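Local coordinates for NADH kinase POS5, mitochondrial (Saccharomyces cerevisiae, PDB 3AFO), which phosphorylates NADH, and less readily NAD(+), with ATP in the mitochondrion, making it a key source of the cellular reductant NADPH, at residues 232-237 / 259-264. Sequence-based numbering, arbitrary orientation.
Sequences VALATP and ILMTPI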
# COMPACT_ATOMS: atom_id res chain seq x y z
N VAL A 232 11.83 8.73 8.46
CA VAL A 232 11.63 7.33 8.85
C VAL A 232 11.17 7.32 10.31
O VAL A 232 11.56 8.21 11.09
CB VAL A 232 12.95 6.52 8.69
CG1 VAL A 232 14.01 6.99 9.69
CG2 VAL A 232 12.70 5.00 8.81
N ALA A 233 10.37 6.33 10.67
CA ALA A 233 9.87 6.18 12.03
C ALA A 233 10.28 4.82 12.57
O ALA A 233 10.18 3.82 11.85
CB ALA A 233 8.34 6.31 12.05
N LEU A 234 10.75 4.81 13.82
CA LEU A 234 10.97 3.59 14.58
C LEU A 234 9.93 3.58 15.69
O LEU A 234 9.86 4.52 16.48
CB LEU A 234 12.38 3.60 15.18
CG LEU A 234 13.47 3.77 14.11
CD1 LEU A 234 14.81 4.11 14.68
CD2 LEU A 234 13.56 2.54 13.21
N ALA A 235 9.12 2.52 15.75
CA ALA A 235 7.95 2.52 16.63
C ALA A 235 7.89 1.27 17.48
O ALA A 235 8.34 0.19 17.06
CB ALA A 235 6.65 2.69 15.84
N THR A 236 7.35 1.42 18.68
CA THR A 236 6.95 0.27 19.47
C THR A 236 5.66 -0.26 18.85
O THR A 236 5.03 0.44 18.05
CB THR A 236 6.61 0.69 20.91
OG1 THR A 236 5.56 1.66 20.86
CG2 THR A 236 7.83 1.29 21.62
N PRO A 237 5.23 -1.46 19.27
CA PRO A 237 3.90 -1.97 18.91
C PRO A 237 2.79 -1.00 19.33
O PRO A 237 1.84 -0.80 18.57
CB PRO A 237 3.81 -3.27 19.71
CG PRO A 237 5.28 -3.75 19.70
CD PRO A 237 6.02 -2.47 20.00
N ILE A 259 10.27 -4.18 16.99
CA ILE A 259 10.46 -2.78 16.69
C ILE A 259 10.01 -2.60 15.25
O ILE A 259 10.45 -3.35 14.37
CB ILE A 259 11.94 -2.35 16.80
CG1 ILE A 259 12.49 -2.65 18.21
CG2 ILE A 259 12.10 -0.85 16.41
CD1 ILE A 259 14.01 -2.42 18.37
N LEU A 260 9.16 -1.61 15.01
CA LEU A 260 8.74 -1.29 13.64
C LEU A 260 9.72 -0.31 13.02
O LEU A 260 10.13 0.65 13.68
CB LEU A 260 7.33 -0.68 13.61
CG LEU A 260 6.14 -1.62 13.83
CD1 LEU A 260 5.92 -1.95 15.32
CD2 LEU A 260 4.87 -1.02 13.25
N MET A 261 10.08 -0.55 11.77
CA MET A 261 10.80 0.43 10.96
C MET A 261 9.93 0.79 9.76
O MET A 261 9.74 -0.04 8.87
CB MET A 261 12.16 -0.11 10.50
CG MET A 261 12.95 0.87 9.64
SD MET A 261 14.56 0.19 9.19
CE MET A 261 15.41 0.26 10.78
N THR A 262 9.41 2.01 9.74
CA THR A 262 8.43 2.40 8.71
C THR A 262 8.89 3.66 7.99
O THR A 262 9.11 4.68 8.64
CB THR A 262 7.03 2.65 9.34
OG1 THR A 262 6.62 1.51 10.10
CG2 THR A 262 5.97 2.97 8.26
N PRO A 263 9.03 3.59 6.65
CA PRO A 263 9.49 4.78 5.92
C PRO A 263 8.40 5.84 5.85
O PRO A 263 7.21 5.52 5.87
CB PRO A 263 9.81 4.24 4.52
CG PRO A 263 8.84 3.09 4.34
CD PRO A 263 8.72 2.47 5.74
N ILE A 264 8.82 7.10 5.83
CA ILE A 264 7.87 8.20 5.68
C ILE A 264 8.08 8.84 4.30
O ILE A 264 9.08 9.52 4.08
CB ILE A 264 8.01 9.28 6.80
CG1 ILE A 264 7.95 8.62 8.19
CG2 ILE A 264 6.91 10.35 6.65
CD1 ILE A 264 8.38 9.53 9.35
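The peptides of Ala233 and Thr262, and of Ala235 and Leu260, are joined by hydrogen bonds between two antiparallel beta strands. One face of the pair carries Val232, Leu234, Met261 and Pro263. The other carries Ala233, Ala235, Leu260 and Thr262. The strands are neighbours in an antiparallel sheet of the ATP-NAD kinase C-terminal domain. Their N-to-C directions make an angle of 166°.

Ala233 and Thr262 exchange two backbone hydrogen bonds, and so do Ala235 and Leu260. The bond from Thr262 N to Ala233 O is 2.9 Å long and almost straight, with an N-H...O angle of 175°. On the first face the side chains of Leu234 and Met261 run alongside each other. Met261 bends at chi3 (-71°), which brings CE to 3.8 Å from CD2 of Leu234. Ile284 and Ile282 of strand 282-286 pack on this side. Val232 sets CG2 anti to its backbone N, where it lies 3.6 Å from Thr262 O.

On the second face CB of Ala235 meets CB of Leu260 at 4.1 Å. Thr262 OG1 is hydrogen-bonded to Ser244 OG. Beyond the strand pair, Thr236 OG1 is hydrogen-bonded to Met199 O, and the Thr236 side chain lies about 7 Å from a bound NADH.

At the other end the strand bends sharply at Ile264. Its CD1 is 3.7 Å from Val232 N. An alanine here would lack CG1, CG2 and CD1 and is likely to leave a gap beside the Val232 backbone and the methyl of Ala233. At the Thr236 end, Leu260 CD1 reaches past strand 231-235 to lie 3.7 Å from Thr236 O.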